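Local coordinates for protein fluoroacetyl coenzyme A thioesterase (Streptomyces cattleya, PDB 3KUV) that hydrolyses fluoroacetyl-CoA to fluoroacetate and CoA before it can react with citrate synthase, and so confers resistance to fluoroacetate, at residues B[40-45]-B[74-79]; B[51-56]-B[100-105]. The protein carries 1 engineered substitution. All blocks are in the same frame, centred on the assembly; numbering follows the deposited sequence. Where two conformers were deposited one is given.

Interaction 1. Residues B[40-45]-B[74-79]; sequences FASGFM and VTHTAA. Engineered in segment 40-45: Ser42 (natural residue Thr). With ACT (acetate ion), chain H.
His76 turns CG away from its own amide nitrogen (chi1 -159°), which brings the imidazole toward the start of helix 42-57, while Ser42, its OG anti to the carbonyl carbon (chi1 -70°), directs the hydroxyl back at that ring. The CD2 side of the imidazole therefore leads, and Ser42 OG comes in at this edge, near the ring plane. The deposited separation of 2.7 Å from Ser42 OG to His76 CD2 is too short to be taken literally. Both residues were deposited in two conformers, so the exact spacing is doubtful, and no hydrogen bond joins the two side chains. Along the same edge lies a backbone carbonyl, with Phe40 O 3.7 Å from His76 NE2. At the other end of the ring, ND1 makes a weak hydrogen bond to Ile113 O, which may help to set the ring's rotation. Position 42, an engineered serine in place of the natural threonine, belongs to the active site, as does His76.

An acetate ion, probably from the crystallisation liquor, lies beside this pair, within the substrate-binding region. Its OXT accepts a nearly straight bond from Ser42 N, at 2.8 Å with an N-H...O angle of 164°, and its CH3 lies 4.0 Å from His76 NE2. Ala41 is the N-cap, and Met45 N to Ala41 O (2.9 Å) closes the first helical turn, so the amide gripping the anion is a helix-end N-H. An acetate held by Ser42 N at the helix start, where the helix dipole probably helps, and by Gly69 N of the second subunit is consistent with a dimer-interface site that polarises the thioester carbonyl of the substrate, with the imidazole near the acetate methyl group.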
loop_
_atom_site.group_PDB
_atom_site.type_symbol
_atom_site.label_atom_id
_atom_site.label_comp_id
_atom_site.label_asym_id
_atom_site.label_seq_id
_atom_site.Cartn_x
_atom_site.Cartn_y
_atom_site.Cartn_z
ATOM N N PHE B 40 -3.170 -10.308 -6.016
ATOM C CA PHE B 40 -3.053 -8.869 -5.970
ATOM C C PHE B 40 -2.343 -8.427 -4.648
ATOM O O PHE B 40 -2.738 -8.825 -3.530
ATOM C CB PHE B 40 -4.552 -8.395 -6.062
ATOM C CG PHE B 40 -4.748 -6.920 -6.196
ATOM C CD1 PHE B 40 -5.709 -6.254 -5.375
ATOM C CD2 PHE B 40 -4.056 -6.203 -7.161
ATOM C CE1 PHE B 40 -5.931 -4.818 -5.571
ATOM C CE2 PHE B 40 -4.292 -4.802 -7.426
ATOM C CZ PHE B 40 -5.235 -4.125 -6.583
ATOM N N ALA B 41 -1.316 -7.583 -4.796
ATOM C CA ALA B 41 -0.523 -7.204 -3.604
ATOM C C ALA B 41 -1.191 -6.164 -2.747
ATOM O O ALA B 41 -1.824 -5.236 -3.310
ATOM C CB ALA B 41 0.893 -6.661 -3.994
ATOM N N SER B 42 -0.930 -6.231 -1.428
ATOM C CA SER B 42 -1.442 -5.228 -0.527
ATOM C C SER B 42 -1.033 -3.786 -0.956
ATOM O O SER B 42 -1.850 -2.891 -0.874
ATOM C CB SER B 42 -0.955 -5.470 0.880
ATOM O OG SER B 42 -1.560 -6.612 1.433
ATOM N N GLY B 43 0.210 -3.604 -1.408
ATOM C CA GLY B 43 0.618 -2.245 -1.748
ATOM C C GLY B 43 -0.152 -1.772 -2.983
ATOM O O GLY B 43 -0.407 -0.571 -3.134
ATOM N N PHE B 44 -0.462 -2.696 -3.936
ATOM C CA PHE B 44 -1.305 -2.311 -5.059
ATOM C C PHE B 44 -2.740 -2.006 -4.606
ATOM O O PHE B 44 -3.391 -1.112 -5.184
ATOM C CB PHE B 44 -1.282 -3.356 -6.173
ATOM C CG PHE B 44 0.008 -3.389 -6.998
ATOM C CD1 PHE B 44 0.455 -2.238 -7.657
ATOM C CD2 PHE B 44 0.682 -4.608 -7.194
ATOM C CE1 PHE B 44 1.626 -2.260 -8.484
ATOM C CE2 PHE B 44 1.820 -4.682 -7.976
ATOM C CZ PHE B 44 2.292 -3.528 -8.647
ATOM N N MET B 45 -3.275 -2.784 -3.648
ATOM C CA MET B 45 -4.590 -2.416 -3.119
ATOM C C MET B 45 -4.592 -1.054 -2.462
ATOM O O MET B 45 -5.550 -0.252 -2.711
ATOM C CB MET B 45 -5.108 -3.473 -2.134
ATOM C CG MET B 45 -6.369 -3.006 -1.305
ATOM S SD MET B 45 -7.650 -2.706 -2.569
ATOM C CE MET B 45 -8.189 -4.384 -2.750
ATOM N N VAL B 74 -6.248 -0.397 6.945
ATOM C CA VAL B 74 -7.175 -1.361 6.287
ATOM C C VAL B 74 -6.840 -2.801 6.629
ATOM O O VAL B 74 -5.636 -3.133 6.830
ATOM C CB VAL B 74 -7.259 -1.213 4.720
ATOM C CG1 VAL B 74 -7.899 0.131 4.347
ATOM C CG2 VAL B 74 -5.850 -1.350 4.059
ATOM N N THR B 75 -7.847 -3.651 6.577
ATOM C CA THR B 75 -7.584 -5.055 6.543
ATOM C C THR B 75 -7.452 -5.609 5.117
ATOM O O THR B 75 -7.785 -4.921 4.159
ATOM C CB THR B 75 -8.811 -5.803 7.122
ATOM O OG1 THR B 75 -9.978 -5.438 6.337
ATOM C CG2 THR B 75 -8.987 -5.355 8.579
ATOM N N HIS B 76 -6.874 -6.825 5.007
ATOM C CA HIS B 76 -6.845 -7.529 3.722
ATOM C C HIS B 76 -7.349 -8.924 4.117
ATOM O O HIS B 76 -6.594 -9.695 4.792
ATOM C CB HIS B 76 -5.389 -7.336 3.118
ATOM C CG HIS B 76 -5.219 -7.538 1.605
ATOM N ND1 HIS B 76 -6.232 -7.910 0.738
ATOM C CD2 HIS B 76 -4.116 -7.356 0.828
ATOM C CE1 HIS B 76 -5.731 -8.041 -0.486
ATOM N NE2 HIS B 76 -4.429 -7.716 -0.460
ATOM N N THR B 77 -8.587 -9.207 3.787
ATOM C CA THR B 77 -9.359 -10.386 4.381
ATOM C C THR B 77 -9.426 -11.611 3.404
ATOM O O THR B 77 -9.884 -12.703 3.802
ATOM C CB THR B 77 -10.727 -9.969 4.822
ATOM O OG1 THR B 77 -11.438 -9.343 3.740
ATOM C CG2 THR B 77 -10.607 -8.932 5.936
ATOM N N ALA B 78 -9.144 -11.396 2.134
ATOM C CA ALA B 78 -9.152 -12.482 1.128
ATOM C C ALA B 78 -8.230 -12.098 0.004
ATOM O O ALA B 78 -8.010 -10.904 -0.230
ATOM C CB ALA B 78 -10.592 -12.751 0.587
ATOM N N ALA B 79 -7.753 -13.068 -0.781
ATOM C CA ALA B 79 -6.785 -12.836 -1.806
ATOM C C ALA B 79 -7.461 -12.937 -3.201
ATOM O O ALA B 79 -8.482 -13.621 -3.386
ATOM C CB ALA B 79 -5.641 -13.853 -1.703
HETATM C C ACT H . -0.242 -9.746 -0.039
HETATM O O ACT H . 0.389 -10.385 0.927
HETATM O OXT ACT H . 0.209 -8.626 -0.416
HETATM C CH3 ACT H . -1.422 -10.307 -0.735
#

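Interaction 2. Residues B[51-56]-B[100-105]; sequences WACVRA and LSWRVS. With ACT (acetate ion), chain I.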
loop_
_atom_site.group_PDB
_atom_site.type_symbol
_atom_site.label_atom_id
_atom_site.label_comp_id
_atom_site.label_asym_id
_atom_site.label_seq_id
_atom_site.Cartn_x
_atom_site.Cartn_y
_atom_site.Cartn_z
ATOM N N TRP B 51 -6.391 5.776 -5.567
ATOM C CA TRP B 51 -6.890 6.172 -6.884
ATOM C C TRP B 51 -8.397 6.436 -6.843
ATOM O O TRP B 51 -8.853 7.444 -7.437
ATOM C CB TRP B 51 -6.514 5.032 -7.852
ATOM C CG TRP B 51 -6.720 5.319 -9.365
ATOM C CD1 TRP B 51 -7.266 6.466 -9.960
ATOM C CD2 TRP B 51 -6.532 4.351 -10.399
ATOM N NE1 TRP B 51 -7.336 6.254 -11.369
ATOM C CE2 TRP B 51 -6.941 4.960 -11.640
ATOM C CE3 TRP B 51 -6.100 2.998 -10.397
ATOM C CZ2 TRP B 51 -6.896 4.249 -12.851
ATOM C CZ3 TRP B 51 -6.066 2.278 -11.619
ATOM C CH2 TRP B 51 -6.463 2.955 -12.842
ATOM N N ALA B 52 -9.168 5.547 -6.256
ATOM C CA ALA B 52 -10.598 5.780 -6.097
ATOM C C ALA B 52 -10.851 7.130 -5.443
ATOM O O ALA B 52 -11.719 7.856 -5.933
ATOM C CB ALA B 52 -11.238 4.667 -5.278
ATOM N N CYS B 53 -10.204 7.413 -4.296
ATOM C CA CYS B 53 -10.456 8.681 -3.593
ATOM C C CYS B 53 -9.995 9.888 -4.424
ATOM O O CYS B 53 -10.708 10.922 -4.424
ATOM C CB CYS B 53 -9.834 8.660 -2.195
ATOM S SG CYS B 53 -10.451 7.381 -1.142
ATOM N N VAL B 54 -8.863 9.766 -5.156
ATOM C CA VAL B 54 -8.467 10.841 -6.064
ATOM C C VAL B 54 -9.523 11.174 -7.120
ATOM O O VAL B 54 -9.832 12.343 -7.413
ATOM C CB VAL B 54 -7.054 10.491 -6.718
ATOM C CG1 VAL B 54 -6.729 11.339 -7.919
ATOM C CG2 VAL B 54 -5.907 10.500 -5.626
ATOM N N ARG B 55 -10.108 10.130 -7.720
ATOM C CA ARG B 55 -11.192 10.383 -8.744
ATOM C C ARG B 55 -12.402 11.067 -8.087
ATOM O O ARG B 55 -12.949 12.016 -8.711
ATOM C CB ARG B 55 -11.601 9.023 -9.399
ATOM C CG ARG B 55 -10.496 8.485 -10.333
ATOM C CD ARG B 55 -11.034 7.191 -11.001
ATOM N NE ARG B 55 -12.250 7.446 -11.797
ATOM C CZ ARG B 55 -13.120 6.496 -12.211
ATOM N NH1 ARG B 55 -13.035 5.173 -11.856
ATOM N NH2 ARG B 55 -14.126 6.804 -13.035
ATOM N N ALA B 56 -12.757 10.636 -6.873
ATOM C CA ALA B 56 -13.954 11.174 -6.167
ATOM C C ALA B 56 -13.710 12.692 -5.887
ATOM O O ALA B 56 -14.651 13.497 -5.995
ATOM C CB ALA B 56 -14.168 10.453 -4.980
ATOM N N LEU B 100 -9.108 15.516 3.918
ATOM C CA LEU B 100 -10.306 14.748 3.502
ATOM C C LEU B 100 -10.132 13.324 4.069
ATOM O O LEU B 100 -9.048 12.744 3.941
ATOM C CB LEU B 100 -10.562 14.691 1.982
ATOM C CG LEU B 100 -10.974 15.999 1.313
ATOM C CD1 LEU B 100 -9.755 16.857 1.051
ATOM C CD2 LEU B 100 -11.745 15.753 0.015
ATOM N N SER B 101 -11.162 12.774 4.688
ATOM C CA SER B 101 -11.115 11.487 5.384
ATOM C C SER B 101 -12.174 10.650 4.784
ATOM O O SER B 101 -13.346 11.108 4.504
ATOM C CB SER B 101 -11.429 11.672 6.869
ATOM O OG SER B 101 -10.445 12.506 7.556
ATOM N N TRP B 102 -11.873 9.360 4.561
ATOM C CA TRP B 102 -12.722 8.464 3.830
ATOM C C TRP B 102 -12.863 7.115 4.579
ATOM O O TRP B 102 -11.906 6.728 5.301
ATOM C CB TRP B 102 -12.024 8.148 2.503
ATOM C CG TRP B 102 -11.634 9.404 1.667
ATOM C CD1 TRP B 102 -10.483 10.156 1.731
ATOM C CD2 TRP B 102 -12.369 9.864 0.639
ATOM N NE1 TRP B 102 -10.523 11.160 0.832
ATOM C CE2 TRP B 102 -11.730 11.022 0.143
ATOM C CE3 TRP B 102 -13.642 9.460 0.108
ATOM C CZ2 TRP B 102 -12.219 11.687 -0.939
ATOM C CZ3 TRP B 102 -14.137 10.139 -0.867
ATOM C CH2 TRP B 102 -13.444 11.279 -1.419
ATOM N N ARG B 103 -13.995 6.425 4.425
ATOM C CA ARG B 103 -14.142 5.029 4.716
ATOM C C ARG B 103 -14.009 4.313 3.384
ATOM O O ARG B 103 -14.693 4.708 2.367
ATOM C CB ARG B 103 -15.522 4.757 5.394
ATOM C CG ARG B 103 -15.643 3.428 5.984
ATOM C CD ARG B 103 -17.002 3.065 6.685
ATOM N NE ARG B 103 -16.810 1.701 7.219
ATOM C CZ ARG B 103 -16.929 0.541 6.550
ATOM N NH1 ARG B 103 -17.274 0.490 5.265
ATOM N NH2 ARG B 103 -16.698 -0.603 7.203
ATOM N N VAL B 104 -13.185 3.270 3.319
ATOM C CA VAL B 104 -12.958 2.528 2.069
ATOM C C VAL B 104 -13.236 1.046 2.262
ATOM O O VAL B 104 -13.058 0.479 3.358
ATOM C CB VAL B 104 -11.554 2.738 1.527
ATOM C CG1 VAL B 104 -11.416 4.206 1.053
ATOM C CG2 VAL B 104 -10.396 2.454 2.526
ATOM N N SER B 105 -13.698 0.394 1.200
ATOM C CA SER B 105 -13.815 -1.074 1.246
ATOM C C SER B 105 -13.667 -1.594 -0.149
ATOM O O SER B 105 -13.763 -0.812 -1.144
ATOM C CB SER B 105 -15.094 -1.531 1.847
ATOM O OG SER B 105 -16.203 -1.088 1.079
HETATM C C ACT I . -16.660 0.385 10.967
HETATM O O ACT I . -17.401 0.723 9.968
HETATM O OXT ACT I . -17.062 0.850 12.062
HETATM C CH3 ACT I . -15.422 -0.507 10.924
#
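Cys53 and Trp102 meet where the central helix of the hot dog fold lies in the concave side of its antiparallel sheet. The axes of helix 51-56 and strand 100-105 approach to 10.5 Å, at 128° between their chain directions, and the closest pair of CA atoms is that of Cys53 and Trp102.

The aromatic part of the contact is a sulfur-aromatic interaction reinforced by a CH-pi contact. Cys53 SG, anti to its own carbonyl carbon (chi1 -60°), rests over one face of the indole, 3.8 Å from the centroid of the five-membered ring and 18° off its normal. Its nearest ring atom is Trp102 CD2, at 3.6 Å. Cys53 CB stands over the same ring, 3.9 Å from the centroid, so the whole thiol arm lies across the pyrrole part of the indole.

Apolar packing extends the seam in two directions. One turn along the helix, Ala56 CB comes obliquely to the six-membered ring, 3.7 Å from Trp102 CH2; two residues along the strand, Val104 CG1 touches Cys53 SG at 4.0 Å. His118 and Ala90, on other strands of the sheet, also pack on Cys53, and Met57 packs on Trp102.

Hydrogen bonds to a bound ion lie beyond this seam. Arg103 starts away from the helix, and its chain, extended from CG to NE, carries the guanidinium to an acetate ion, probably from the crystallisation liquor: Arg103 NE donates to the acetate O at 3.0 Å, and NH2 adds a weak bond to that same oxygen.

In the fold
Helix 42-57 serves both contacts, with its first turn in interaction 1 and its later turns in interaction 2, and both reach the same antiparallel sheet, about 16 Å apart between centres. Interaction 2 is the buried one, joining helix to a strand inside the sheet through sulfur, aromatic and aliphatic groups. Interaction 1 is only partly buried: it lies where strand 65-75, outermost within the chain, pairs with a strand of the second subunit, and there backbone amide and side-chain groups meet a bound anion. The two meet directly in the packing of Val74 CG1 against Val104 CG2, 3.9 Å apart, so apolar packing continues from one to the other.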